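Local coordinates for protein delta-aminolevulinic acid dehydratase (Toxoplasma gondii ME49, PDB 3OBK) that catalyses the condensation of two molecules of 5-aminolevulinic acid into porphobilinogen, the pyrrole building block of haem and other tetrapyrroles, at residues E316-F321 / V329-A334; S45-L50 / P286-H291; I308-T313 / A338-E343. All coordinates share one frame; numbering follows the deposited sequence.

Contact 1. Residues E316-F321 / V329-A334; sequences EVLKSF and VATYYA. With PBG (3-[5-(aminomethyl)-4-(carboxymethyl)-1H-pyrrol-3-yl]propanoic acid), chain L.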
ATOM      1  N   GLU A 316      31.393  10.323   3.940  1.00 10.44           N
ATOM      2  CA  GLU A 316      30.402   9.244   4.158  1.00 10.35           C
ATOM      3  C   GLU A 316      29.108   9.805   4.792  1.00 10.28           C
ATOM      4  O   GLU A 316      27.995   9.430   4.447  1.00 10.26           O
ATOM      5  CB  GLU A 316      31.012   8.168   5.045  1.00 10.62           C
ATOM      6  CG  GLU A 316      30.060   7.085   5.509  1.00 10.57           C
ATOM      7  CD  GLU A 316      30.757   5.938   6.245  1.00 12.32           C
ATOM      8  OE1 GLU A 316      32.021   5.856   6.227  1.00 15.15           O
ATOM      9  OE2 GLU A 316      30.050   5.111   6.860  1.00 10.91           O
ATOM     10  N   VAL A 317      29.284  10.728   5.725  1.00 10.10           N
ATOM     11  CA  VAL A 317      28.187  11.383   6.373  1.00  9.69           C
ATOM     12  C   VAL A 317      27.325  12.048   5.320  1.00  9.39           C
ATOM     13  O   VAL A 317      26.133  11.837   5.272  1.00  9.19           O
ATOM     14  CB  VAL A 317      28.721  12.407   7.411  1.00 10.10           C
ATOM     15  CG1 VAL A 317      27.639  13.439   7.797  1.00 11.06           C
ATOM     16  CG2 VAL A 317      29.251  11.665   8.630  1.00  9.67           C
ATOM     17  N   LEU A 318      27.933  12.820   4.440  1.00  9.52           N
ATOM     18  CA  LEU A 318      27.158  13.518   3.393  1.00  9.28           C
ATOM     19  C   LEU A 318      26.432  12.540   2.440  1.00  9.31           C
ATOM     20  O   LEU A 318      25.281  12.757   2.074  1.00  9.15           O
ATOM     21  CB  LEU A 318      28.053  14.476   2.619  1.00  9.39           C
ATOM     22  CG  LEU A 318      28.754  15.577   3.423  1.00  9.39           C
ATOM     23  CD1 LEU A 318      29.597  16.431   2.520  1.00  9.55           C
ATOM     24  CD2 LEU A 318      27.740  16.439   4.179  1.00  9.78           C
ATOM     25  N   LYS A 319      27.104  11.454   2.080  1.00  9.54           N
ATOM     26  CA  LYS A 319      26.476  10.397   1.312  1.00  9.61           C
ATOM     27  C   LYS A 319      25.303   9.799   2.071  1.00  9.55           C
ATOM     28  O   LYS A 319      24.268   9.532   1.477  1.00  9.52           O
ATOM     29  CB  LYS A 319      27.481   9.294   0.951  1.00  9.94           C
ATOM     30  CG  LYS A 319      26.978   8.228   0.028  1.00 10.07           C
ATOM     31  CD  LYS A 319      26.478   8.786  -1.292  1.00 10.01           C
ATOM     32  CE  LYS A 319      27.562   9.365  -2.154  1.00 10.53           C
ATOM     33  NZ  LYS A 319      28.521   8.319  -2.692  1.00 10.58           N
ATOM     34  N   SER A 320      25.457   9.616   3.378  1.00  9.72           N
ATOM     35  CA  SER A 320      24.359   9.109   4.203  1.00 10.12           C
ATOM     36  C   SER A 320      23.101  10.012   4.232  1.00  9.47           C
ATOM     37  O   SER A 320      22.015   9.516   4.100  1.00  9.21           O
ATOM     38  CB  SER A 320      24.858   8.797   5.622  1.00 10.32           C
ATOM     39  OG  SER A 320      25.697   7.635   5.595  1.00  9.64           O
ATOM     40  N   PHE A 321      23.252  11.322   4.364  1.00  9.65           N
ATOM     41  CA  PHE A 321      22.096  12.244   4.309  1.00 10.18           C
ATOM     42  C   PHE A 321      21.329  12.128   2.998  1.00 10.98           C
ATOM     43  O   PHE A 321      20.093  12.256   2.919  1.00 11.25           O
ATOM     44  CB  PHE A 321      22.560  13.690   4.383  1.00  9.86           C
ATOM     45  CG  PHE A 321      22.766  14.169   5.745  1.00  9.92           C
ATOM     46  CD1 PHE A 321      21.681  14.340   6.597  1.00  9.73           C
ATOM     47  CD2 PHE A 321      24.034  14.479   6.198  1.00  9.68           C
ATOM     48  CE1 PHE A 321      21.890  14.780   7.883  1.00  9.17           C
ATOM     49  CE2 PHE A 321      24.220  14.936   7.459  1.00  9.01           C
ATOM     50  CZ  PHE A 321      23.172  15.076   8.300  1.00  8.49           C
ATOM     51  N   VAL A 329      21.685  19.383   1.996  1.00  9.15           N
ATOM     52  CA  VAL A 329      22.142  19.239   3.379  1.00  8.99           C
ATOM     53  C   VAL A 329      22.771  20.551   3.829  1.00  9.18           C
ATOM     54  O   VAL A 329      23.637  21.061   3.158  1.00  9.46           O
ATOM     55  CB  VAL A 329      23.209  18.130   3.450  1.00  9.34           C
ATOM     56  CG1 VAL A 329      23.685  17.912   4.863  1.00  8.96           C
ATOM     57  CG2 VAL A 329      22.639  16.810   2.842  1.00  9.58           C
ATOM     58  N   ALA A 330      22.318  21.116   4.945  1.00  9.09           N
ATOM     59  CA  ALA A 330      22.970  22.283   5.533  1.00  9.28           C
ATOM     60  C   ALA A 330      24.113  21.750   6.401  1.00  9.73           C
ATOM     61  O   ALA A 330      23.876  20.939   7.294  1.00 10.91           O
ATOM     62  CB  ALA A 330      21.989  23.104   6.353  1.00  8.41           C
ATOM     63  N   THR A 331      25.354  22.152   6.143  1.00  9.79           N
ATOM     64  CA  THR A 331      26.455  21.604   6.940  1.00  9.65           C
ATOM     65  C   THR A 331      27.606  22.560   7.053  1.00  9.79           C
ATOM     66  O   THR A 331      27.973  23.158   6.072  1.00 10.43           O
ATOM     67  CB  THR A 331      26.960  20.229   6.383  1.00 10.13           C
ATOM     68  OG1 THR A 331      28.134  19.812   7.095  1.00 10.10           O
ATOM     69  CG2 THR A 331      27.256  20.320   4.902  1.00  9.07           C
ATOM     70  N   TYR A 332      28.193  22.675   8.250  1.00 10.03           N
ATOM     71  CA  TYR A 332      29.348  23.551   8.470  1.00  9.87           C
ATOM     72  C   TYR A 332      30.584  23.008   7.738  1.00 10.27           C
ATOM     73  O   TYR A 332      31.562  23.741   7.545  1.00 11.25           O
ATOM     74  CB  TYR A 332      29.592  23.776   9.974  1.00  9.36           C
ATOM     75  CG  TYR A 332      28.382  24.374  10.649  1.00  8.96           C
ATOM     76  CD1 TYR A 332      28.082  25.711  10.517  1.00  8.98           C
ATOM     77  CD2 TYR A 332      27.501  23.577  11.367  1.00  9.12           C
ATOM     78  CE1 TYR A 332      26.980  26.246  11.107  1.00  8.87           C
ATOM     79  CE2 TYR A 332      26.386  24.094  11.967  1.00  8.70           C
ATOM     80  CZ  TYR A 332      26.111  25.441  11.837  1.00  9.41           C
ATOM     81  OH  TYR A 332      24.971  25.972  12.427  1.00  8.66           O
ATOM     82  N   TYR A 333      30.529  21.758   7.283  1.00 10.20           N
ATOM     83  CA  TYR A 333      31.581  21.201   6.397  1.00 10.45           C
ATOM     84  C   TYR A 333      31.365  21.458   4.892  1.00 10.30           C
ATOM     85  O   TYR A 333      32.075  20.906   4.068  1.00 10.15           O
ATOM     86  CB  TYR A 333      31.701  19.681   6.601  1.00 10.44           C
ATOM     87  CG  TYR A 333      32.609  19.275   7.715  1.00 10.63           C
ATOM     88  CD1 TYR A 333      33.987  19.431   7.617  1.00 11.28           C
ATOM     89  CD2 TYR A 333      32.109  18.703   8.855  1.00 11.16           C
ATOM     90  CE1 TYR A 333      34.826  19.029   8.657  1.00 11.76           C
ATOM     91  CE2 TYR A 333      32.942  18.311   9.904  1.00 10.80           C
ATOM     92  CZ  TYR A 333      34.284  18.467   9.803  1.00 11.45           C
ATOM     93  OH  TYR A 333      35.068  18.057  10.862  1.00 12.70           O
ATOM     94  N   ALA A 334      30.405  22.300   4.526  1.00 10.61           N
ATOM     95  CA  ALA A 334      30.030  22.446   3.119  1.00 10.69           C
ATOM     96  C   ALA A 334      31.203  22.919   2.304  1.00 11.65           C
ATOM     97  O   ALA A 334      31.552  22.305   1.304  1.00 11.72           O
ATOM     98  CB  ALA A 334      28.887  23.390   2.970  1.00 10.00           C
TER
HETATM   99  CHA PBG L 360      17.308  29.078  16.241  1.00 19.71           C
HETATM  100  C1A PBG L 360      18.276  28.113  15.640  1.00 19.58           C
HETATM  101  C2A PBG L 360      18.997  27.135  16.318  1.00 19.49           C
HETATM  102  C3A PBG L 360      19.754  26.487  15.359  1.00 16.46           C
HETATM  103  C4A PBG L 360      19.408  27.022  14.131  1.00 18.81           C
HETATM  104  NA  PBG L 360      18.537  28.021  14.328  1.00 19.44           N
HETATM  105  C5A PBG L 360      19.115  26.911  17.807  1.00 21.31           C
HETATM  106  C6A PBG L 360      17.923  26.409  18.500  1.00 19.95           C
HETATM  107  O1A PBG L 360      16.821  26.549  17.907  1.00 22.89           O
HETATM  108  O2A PBG L 360      18.019  25.951  19.661  1.00 16.92           O
HETATM  109  C7A PBG L 360      20.743  25.419  15.626  1.00 14.72           C
HETATM  110  C8A PBG L 360      21.661  25.062  14.517  1.00 12.13           C
HETATM  111  C9A PBG L 360      22.838  24.237  14.831  1.00  9.48           C
HETATM  112  O3A PBG L 360      23.787  24.289  14.054  1.00 14.05           O
HETATM  113  O4A PBG L 360      23.043  23.730  15.945  1.00  9.26           O
HETATM  114  N1  PBG L 360      15.933  28.971  15.874  1.00 18.89           N

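Contact 2. Residues S45-L50 / P286-H291; sequences SLIYPL and PMVAYH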
ATOM      1  N   SER A  45      24.372  20.674  -3.841  1.00 11.31           N
ATOM      2  CA  SER A  45      23.392  20.133  -2.923  1.00 11.43           C
ATOM      3  C   SER A  45      23.751  20.503  -1.474  1.00 11.20           C
ATOM      4  O   SER A  45      23.014  20.160  -0.551  1.00 12.21           O
ATOM      5  CB  SER A  45      23.270  18.602  -3.077  1.00 11.53           C
ATOM      6  OG  SER A  45      22.770  18.220  -4.379  1.00 13.03           O
ATOM      7  N   LEU A  46      24.839  21.228  -1.257  1.00 10.70           N
ATOM      8  CA  LEU A  46      25.228  21.623   0.098  1.00 10.16           C
ATOM      9  C   LEU A  46      24.875  23.094   0.382  1.00 10.12           C
ATOM     10  O   LEU A  46      25.032  23.961  -0.481  1.00 10.56           O
ATOM     11  CB  LEU A  46      26.728  21.399   0.314  1.00 10.18           C
ATOM     12  CG  LEU A  46      27.279  20.008  -0.053  1.00 11.27           C
ATOM     13  CD1 LEU A  46      28.784  19.893   0.191  1.00  7.88           C
ATOM     14  CD2 LEU A  46      26.489  18.843   0.661  1.00  9.13           C
ATOM     15  N   ILE A  47      24.385  23.338   1.598  1.00  9.55           N
ATOM     16  CA  ILE A  47      24.092  24.656   2.113  1.00  9.39           C
ATOM     17  C   ILE A  47      25.131  24.966   3.195  1.00  9.73           C
ATOM     18  O   ILE A  47      25.350  24.158   4.110  1.00  9.96           O
ATOM     19  CB  ILE A  47      22.678  24.702   2.741  1.00  8.59           C
ATOM     20  CG1 ILE A  47      21.613  24.224   1.753  1.00  8.59           C
ATOM     21  CG2 ILE A  47      22.346  26.059   3.147  1.00  7.55           C
ATOM     22  CD1 ILE A  47      20.259  24.048   2.352  1.00  6.79           C
ATOM     23  N   TYR A  48      25.757  26.134   3.113  1.00  9.65           N
ATOM     24  CA  TYR A  48      26.831  26.485   4.031  1.00  9.86           C
ATOM     25  C   TYR A  48      26.338  27.522   5.035  1.00 10.05           C
ATOM     26  O   TYR A  48      25.973  28.638   4.649  1.00  9.87           O
ATOM     27  CB  TYR A  48      28.011  27.047   3.219  1.00 10.69           C
ATOM     28  CG  TYR A  48      29.309  27.301   3.966  1.00 10.56           C
ATOM     29  CD1 TYR A  48      29.649  26.560   5.082  1.00 11.65           C
ATOM     30  CD2 TYR A  48      30.223  28.247   3.512  1.00 11.54           C
ATOM     31  CE1 TYR A  48      30.840  26.767   5.749  1.00 13.15           C
ATOM     32  CE2 TYR A  48      31.449  28.456   4.171  1.00 13.31           C
ATOM     33  CZ  TYR A  48      31.736  27.702   5.298  1.00 14.09           C
ATOM     34  OH  TYR A  48      32.884  27.866   6.021  1.00 15.80           O
ATOM     35  N   PRO A  49      26.313  27.170   6.326  1.00 10.10           N
ATOM     36  CA  PRO A  49      25.793  28.125   7.288  1.00 10.69           C
ATOM     37  C   PRO A  49      26.885  28.941   7.977  1.00 10.65           C
ATOM     38  O   PRO A  49      27.857  28.369   8.467  1.00 10.30           O
ATOM     39  CB  PRO A  49      25.041  27.238   8.308  1.00 10.34           C
ATOM     40  CG  PRO A  49      25.227  25.821   7.868  1.00 10.28           C
ATOM     41  CD  PRO A  49      26.435  25.850   6.948  1.00 10.86           C
ATOM     42  N   LEU A  50      26.704  30.263   8.000  1.00 10.27           N
ATOM     43  CA  LEU A  50      27.717  31.176   8.521  1.00 10.82           C
ATOM     44  C   LEU A  50      27.157  32.126   9.573  1.00 11.15           C
ATOM     45  O   LEU A  50      25.942  32.370   9.647  1.00  9.32           O
ATOM     46  CB  LEU A  50      28.333  31.999   7.396  1.00 11.23           C
ATOM     47  CG  LEU A  50      29.012  31.194   6.279  1.00 10.79           C
ATOM     48  CD1 LEU A  50      29.231  32.056   5.064  1.00  9.44           C
ATOM     49  CD2 LEU A  50      30.329  30.569   6.805  1.00 11.07           C
ATOM     50  N   PRO A 286      10.643  19.157  -1.776  1.00 11.67           N
ATOM     51  CA  PRO A 286      12.052  18.838  -1.503  1.00 10.97           C
ATOM     52  C   PRO A 286      12.419  18.812  -0.015  1.00 10.44           C
ATOM     53  O   PRO A 286      11.862  19.559   0.801  1.00 10.40           O
ATOM     54  CB  PRO A 286      12.821  19.939  -2.233  1.00 10.57           C
ATOM     55  CG  PRO A 286      11.904  20.394  -3.286  1.00 11.66           C
ATOM     56  CD  PRO A 286      10.490  20.155  -2.844  1.00 11.16           C
ATOM     57  N   MET A 287      13.357  17.931   0.311  1.00 10.04           N
ATOM     58  CA  MET A 287      13.792  17.709   1.671  1.00  9.77           C
ATOM     59  C   MET A 287      15.170  18.283   1.905  1.00  9.14           C
ATOM     60  O   MET A 287      16.032  18.203   1.056  1.00  9.24           O
ATOM     61  CB  MET A 287      13.837  16.210   1.983  1.00 10.06           C
ATOM     62  CG  MET A 287      12.502  15.456   1.997  1.00 10.08           C
ATOM     63  SD  MET A 287      11.193  16.211   2.972  1.00 11.79           S
ATOM     64  CE  MET A 287      11.815  16.116   4.642  1.00 10.99           C
ATOM     65  N   VAL A 288      15.351  18.857   3.084  1.00  9.04           N
ATOM     66  CA  VAL A 288      16.627  19.374   3.526  1.00  8.71           C
ATOM     67  C   VAL A 288      16.881  18.806   4.885  1.00  8.26           C
ATOM     68  O   VAL A 288      15.962  18.591   5.653  1.00  8.24           O
ATOM     69  CB  VAL A 288      16.635  20.948   3.579  1.00  8.90           C
ATOM     70  CG1 VAL A 288      18.020  21.467   3.711  1.00  8.38           C
ATOM     71  CG2 VAL A 288      16.004  21.528   2.324  1.00  8.52           C
ATOM     72  N   ALA A 289      18.138  18.520   5.168  1.00  8.71           N
ATOM     73  CA  ALA A 289      18.565  18.034   6.481  1.00  8.74           C
ATOM     74  C   ALA A 289      19.645  18.982   7.023  1.00  8.87           C
ATOM     75  O   ALA A 289      20.356  19.593   6.253  1.00  9.46           O
ATOM     76  CB  ALA A 289      19.066  16.635   6.364  1.00  8.28           C
ATOM     77  N   TYR A 290      19.740  19.128   8.342  1.00  9.12           N
ATOM     78  CA  TYR A 290      20.724  20.012   8.953  1.00  9.01           C
ATOM     79  C   TYR A 290      21.696  19.182   9.791  1.00  9.21           C
ATOM     80  O   TYR A 290      21.316  18.575  10.795  1.00  9.00           O
ATOM     81  CB  TYR A 290      20.036  21.031   9.837  1.00  8.74           C
ATOM     82  CG  TYR A 290      20.779  22.334  10.035  1.00  8.49           C
ATOM     83  CD1 TYR A 290      22.081  22.379  10.520  1.00  8.68           C
ATOM     84  CD2 TYR A 290      20.148  23.544   9.782  1.00 10.04           C
ATOM     85  CE1 TYR A 290      22.743  23.623  10.730  1.00  8.40           C
ATOM     86  CE2 TYR A 290      20.793  24.765   9.967  1.00  9.59           C
ATOM     87  CZ  TYR A 290      22.074  24.806  10.440  1.00  8.86           C
ATOM     88  OH  TYR A 290      22.640  26.052  10.610  1.00 10.22           O
ATOM     89  N   HIS A 291      22.952  19.172   9.343  1.00  8.99           N
ATOM     90  CA  HIS A 291      24.071  18.626  10.078  1.00  9.29           C
ATOM     91  C   HIS A 291      24.512  19.694  11.088  1.00  9.11           C
ATOM     92  O   HIS A 291      25.268  20.610  10.725  1.00 10.18           O
ATOM     93  CB  HIS A 291      25.188  18.304   9.092  1.00  9.59           C
ATOM     94  CG  HIS A 291      26.288  17.461   9.651  1.00 10.39           C
ATOM     95  ND1 HIS A 291      27.615  17.686   9.347  1.00 12.19           N
ATOM     96  CD2 HIS A 291      26.264  16.389  10.476  1.00 10.77           C
ATOM     97  CE1 HIS A 291      28.360  16.776   9.955  1.00 12.32           C
ATOM     98  NE2 HIS A 291      27.565  15.974  10.643  1.00 11.14           N
TER

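Contact 3. Residues I308-T313 / A338-E343; sequences ISEKDT and AKWMVE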
ATOM      1  N   ILE A 308      39.451   9.400  14.272  1.00 19.76           N
ATOM      2  CA  ILE A 308      38.913   9.122  12.949  1.00 19.00           C
ATOM      3  C   ILE A 308      39.677   9.926  11.906  1.00 19.16           C
ATOM      4  O   ILE A 308      40.478  10.799  12.232  1.00 18.81           O
ATOM      5  CB  ILE A 308      37.399   9.460  12.842  1.00 18.01           C
ATOM      6  CG1 ILE A 308      37.138  10.964  13.075  1.00 18.17           C
ATOM      7  CG2 ILE A 308      36.597   8.604  13.795  1.00 16.77           C
ATOM      8  CD1 ILE A 308      35.641  11.360  13.038  1.00 17.14           C
ATOM      9  N   SER A 309      39.409   9.599  10.653  1.00 19.13           N
ATOM     10  CA  SER A 309      39.891  10.351   9.532  1.00 19.54           C
ATOM     11  C   SER A 309      38.804  11.347   9.148  1.00 18.87           C
ATOM     12  O   SER A 309      37.684  10.939   8.843  1.00 19.25           O
ATOM     13  CB  SER A 309      40.173   9.437   8.356  1.00 19.76           C
ATOM     14  OG  SER A 309      40.004  10.183   7.154  1.00 23.35           O
ATOM     15  N   GLU A 310      39.139  12.637   9.149  1.00 18.47           N
ATOM     16  CA  GLU A 310      38.162  13.696   8.931  1.00 17.67           C
ATOM     17  C   GLU A 310      37.468  13.589   7.586  1.00 18.00           C
ATOM     18  O   GLU A 310      36.232  13.650   7.513  1.00 17.07           O
ATOM     19  CB  GLU A 310      38.811  15.079   9.036  1.00 17.39           C
ATOM     20  CG  GLU A 310      37.774  16.172   9.269  1.00 17.33           C
ATOM     21  CD  GLU A 310      38.369  17.528   9.550  1.00 17.12           C
ATOM     22  OE1 GLU A 310      37.684  18.388  10.130  1.00 16.42           O
ATOM     23  OE2 GLU A 310      39.520  17.751   9.180  1.00 19.72           O
ATOM     24  N   LYS A 311      38.279  13.444   6.539  1.00 18.29           N
ATOM     25  CA  LYS A 311      37.805  13.486   5.186  1.00 18.24           C
ATOM     26  C   LYS A 311      36.894  12.309   4.923  1.00 17.44           C
ATOM     27  O   LYS A 311      35.818  12.468   4.369  1.00 17.26           O
ATOM     28  CB  LYS A 311      38.998  13.465   4.226  1.00 19.33           C
ATOM     29  CG  LYS A 311      38.674  13.551   2.726  1.00 20.72           C
ATOM     30  CD  LYS A 311      39.970  13.734   1.913  1.00 24.51           C
ATOM     31  CE  LYS A 311      39.775  13.434   0.410  1.00 26.81           C
ATOM     32  NZ  LYS A 311      40.997  13.685  -0.439  1.00 27.28           N
ATOM     33  N   ASP A 312      37.324  11.120   5.287  1.00 17.45           N
ATOM     34  CA  ASP A 312      36.553   9.938   4.930  1.00 17.53           C
ATOM     35  C   ASP A 312      35.182   9.998   5.584  1.00 16.31           C
ATOM     36  O   ASP A 312      34.172   9.737   4.949  1.00 16.16           O
ATOM     37  CB  ASP A 312      37.228   8.666   5.411  1.00 18.25           C
ATOM     38  CG  ASP A 312      38.521   8.377   4.705  1.00 21.41           C
ATOM     39  OD1 ASP A 312      38.598   8.584   3.474  1.00 22.21           O
ATOM     40  OD2 ASP A 312      39.442   7.877   5.403  1.00 25.91           O
ATOM     41  N   THR A 313      35.178  10.340   6.865  1.00 15.10           N
ATOM     42  CA  THR A 313      33.989  10.313   7.657  1.00 14.25           C
ATOM     43  C   THR A 313      33.050  11.448   7.204  1.00 12.76           C
ATOM     44  O   THR A 313      31.891  11.209   6.968  1.00 11.85           O
ATOM     45  CB  THR A 313      34.358  10.306   9.191  1.00 15.00           C
ATOM     46  OG1 THR A 313      35.046  11.505   9.548  1.00 17.09           O
ATOM     47  CG2 THR A 313      35.293   9.128   9.505  1.00 12.55           C
ATOM     48  N   ALA A 338      33.246  20.610  -0.582  1.00 13.21           N
ATOM     49  CA  ALA A 338      33.295  21.046  -1.970  1.00 13.49           C
ATOM     50  C   ALA A 338      34.762  21.168  -2.384  1.00 13.78           C
ATOM     51  O   ALA A 338      35.152  20.790  -3.496  1.00 13.23           O
ATOM     52  CB  ALA A 338      32.526  22.365  -2.167  1.00 12.79           C
ATOM     53  N   LYS A 339      35.581  21.648  -1.457  1.00 14.23           N
ATOM     54  CA  LYS A 339      36.973  21.869  -1.764  1.00 15.50           C
ATOM     55  C   LYS A 339      37.634  20.541  -2.052  1.00 15.57           C
ATOM     56  O   LYS A 339      38.357  20.409  -3.025  1.00 16.25           O
ATOM     57  CB  LYS A 339      37.664  22.585  -0.611  1.00 16.27           C
ATOM     58  CG  LYS A 339      39.070  23.063  -0.883  1.00 18.37           C
ATOM     59  CD  LYS A 339      39.577  23.843   0.330  1.00 21.75           C
ATOM     60  CE  LYS A 339      41.085  23.983   0.346  1.00 24.97           C
ATOM     61  NZ  LYS A 339      41.519  24.330   1.720  1.00 27.69           N
ATOM     62  N   TRP A 340      37.377  19.551  -1.211  1.00 15.01           N
ATOM     63  CA  TRP A 340      37.946  18.251  -1.422  1.00 15.20           C
ATOM     64  C   TRP A 340      37.519  17.709  -2.761  1.00 15.08           C
ATOM     65  O   TRP A 340      38.312  17.153  -3.510  1.00 15.94           O
ATOM     66  CB  TRP A 340      37.512  17.299  -0.330  1.00 15.26           C
ATOM     67  CG  TRP A 340      38.192  17.517   0.974  1.00 17.44           C
ATOM     68  CD1 TRP A 340      39.502  17.869   1.179  1.00 19.75           C
ATOM     69  CD2 TRP A 340      37.618  17.345   2.267  1.00 17.13           C
ATOM     70  NE1 TRP A 340      39.760  17.943   2.519  1.00 20.94           N
ATOM     71  CE2 TRP A 340      38.621  17.619   3.208  1.00 19.54           C
ATOM     72  CE3 TRP A 340      36.355  16.975   2.717  1.00 17.85           C
ATOM     73  CZ2 TRP A 340      38.397  17.542   4.574  1.00 21.14           C
ATOM     74  CZ3 TRP A 340      36.124  16.905   4.072  1.00 18.63           C
ATOM     75  CH2 TRP A 340      37.133  17.182   4.988  1.00 20.27           C
ATOM     76  N   MET A 341      36.246  17.868  -3.066  1.00 14.80           N
ATOM     77  CA  MET A 341      35.732  17.388  -4.326  1.00 14.40           C
ATOM     78  C   MET A 341      36.409  18.106  -5.484  1.00 14.74           C
ATOM     79  O   MET A 341      36.822  17.452  -6.459  1.00 14.58           O
ATOM     80  CB  MET A 341      34.214  17.553  -4.383  1.00 13.78           C
ATOM     81  CG  MET A 341      33.464  16.569  -3.502  1.00 13.76           C
ATOM     82  SD  MET A 341      31.677  16.818  -3.457  1.00 12.63           S
ATOM     83  CE  MET A 341      31.300  16.335  -5.109  1.00 13.16           C
ATOM     84  N   VAL A 342      36.557  19.433  -5.377  1.00 15.11           N
ATOM     85  CA  VAL A 342      37.151  20.207  -6.483  1.00 15.61           C
ATOM     86  C   VAL A 342      38.641  19.912  -6.618  1.00 16.77           C
ATOM     87  O   VAL A 342      39.118  19.694  -7.694  1.00 17.15           O
ATOM     88  CB  VAL A 342      36.846  21.711  -6.382  1.00 15.88           C
ATOM     89  CG1 VAL A 342      37.635  22.508  -7.430  1.00 14.31           C
ATOM     90  CG2 VAL A 342      35.306  21.948  -6.525  1.00 13.03           C
ATOM     91  N   GLU A 343      39.360  19.796  -5.518  1.00 18.23           N
ATOM     92  CA  GLU A 343      40.761  19.373  -5.591  1.00 19.51           C
ATOM     93  C   GLU A 343      40.976  17.991  -6.226  1.00 20.15           C
ATOM     94  O   GLU A 343      41.938  17.793  -6.966  1.00 20.44           O
ATOM     95  CB  GLU A 343      41.423  19.457  -4.219  1.00 19.51           C
ATOM     96  CG  GLU A 343      41.879  20.878  -3.911  1.00 21.23           C
ATOM     97  CD  GLU A 343      42.140  21.180  -2.422  1.00 24.21           C
ATOM     98  OE1 GLU A 343      41.980  20.262  -1.543  1.00 24.24           O
ATOM     99  OE2 GLU A 343      42.489  22.373  -2.159  1.00 24.39           O
TER

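Contact 1. Residues E316-F321 / V329-A334
Thr-331, whose CG2 methyl meets Leu-318 CD2 across this contact at 4.0 Å, has its OG1 gripped twice. Tyr-333 N donates to Thr-331 OG1 over 3.1 Å, closing an ST turn, and His-291 ND1 of the neighbouring strand is hydrogen-bonded to the same oxygen. The hydroxyl lies opposite the threonine's own backbone N (chi1 173°), and it is the methyl that faces the helix. The side chains of Leu-318 and Thr-331 cross at about a right angle, as do those of Phe-321 and Val-329 further along. Val-329 works with both branches: CG2 presses on Phe-321 CB at 3.5 Å, while CG1 sits over one ring face, 4.0 Å from the Phe-321 ring centroid and 23° off the normal, a CH-pi contact shifted toward the rim. The helix thus rests on the strand through carbon alone. Past the strand, Tyr-332 reaches the active site, where its OH donates to PBG O3A over 2.6 Å; that carboxylate oxygen lies at the edge of the phenol, in its plane. Helix residues 316-321 and strand residues 329-331 run nearly antiparallel, at 150°, as expected in the beta-alpha-beta crossover of a TIM barrel, with the product-binding tyrosine just beyond the strand.

Contact 2. Residues S45-L50 / P286-H291
Ile-47 and Val-288 meet methyl to methyl, and two residues further along each strand Pro-49 meets Tyr-290; these two pairs make the whole contact. The side chains of Ile-47 and Val-288 cross at about a right angle. With CG1 of Ile-47 turned away from its own carbonyl carbon (chi1 -55°) and the chain then extended, CD1 is carried out to Val-288 CG1, 3.7 Å off. The side chains of Pro-49 and Tyr-290 approach from opposite directions instead. The tyrosine leaves its strand with CG roughly opposite the backbone N (chi1 -154°), and its phenol end does the touching: Tyr-290 OH lies 3.5 Å from Pro-49 CB, while Pro-49 CG stands 4.2 Å from Tyr-290 CZ. Pro-49 CG comes up obliquely to the ring. No hydrogen bond links the two segments. The polar end of Tyr-290 is instead tied to Tyr-332 OH, and its side chain also touches the bound porphobilinogen, so Pro-49 packs against a residue of the product pocket. The backbones stay well apart, 8.9 Å between the CA atoms of Ile-47 and Tyr-290, because strand 328-331 runs between them and pairs with both in parallel; consistent with the curl of the barrel, the side chains meet across it. Strand 89-95 closes in through Phe-93, which touches both Pro-49 and Tyr-290, and strand 263-267 through Met-265 against Val-288 and Tyr-290. Near the start of the strands, Leu-35 of another subunit packs on Ile-47, and helix 334-346 covers strand 46-53 through Ala-334 and Ala-337 against Leu-46.

Contact 3. Residues I308-T313 / A338-E343
Lys-311 swings CG to the side opposite its backbone N (chi1 -178°), and Trp-340 turns its indole back beside its own N (chi1 -75°, chi2 -37°); together these torsions lay the aliphatic start of the lysine flat over the indole. This is helix-on-helix packing on the outer layer of the TIM barrel, between the first turn of helix 310-324 and the middle of helix 334-346. Lys-311 CG stands over the centre of the six-membered ring, 4.0 Å from the Trp-340 centroid and close to the normal, a CH-pi contact made by the methylene and not by the amino group. The lysine backbone joins in, with Lys-311 CA 3.8 Å from Trp-340 CH2 over the same ring. From there the extended chain slides past the indole, the two side chains running in opposite directions. Glu-310 adds a lighter touch, its CG 4.4 Å from Trp-340 CH2, while its carboxylate turns elsewhere: OE1 takes a salt bridge from Lys-300 and a hydrogen bond with Tyr-333. Lys-311 lies at the surface, and its NZ and Glu-343 OE1 stay 6.7 Å apart, close enough perhaps for some attraction but no salt bridge. Just ahead of the contact the helix is N-capped by Ser-309, whose OG accepts a weak but nearly straight bond of 3.4 Å from Asp-312 N.

In the fold
From the N terminus, strand 46-53 comes first, and its contact with strand 287-291 closes a loop of some 235 residues that takes in most of the barrel: this is contact 2. Contact 3 opens afterwards, at the start of helix 310-324. The chain leaves that helix and returns along it as strand 328-331, closing contact 1, a short loop wholly within the span of contact 3, which helix 334-346 completes. Strand 328-331 joins contacts 1 and 2, with Ala-330 N bonding to Ala-289 O and Thr-331 N to Ile-47 O. Tyr-333 OH of contact 1 is hydrogen-bonded to Glu-310 OE1 of contact 3. Contacts 2 and 3 do not touch, their centres lying about 17 Å apart.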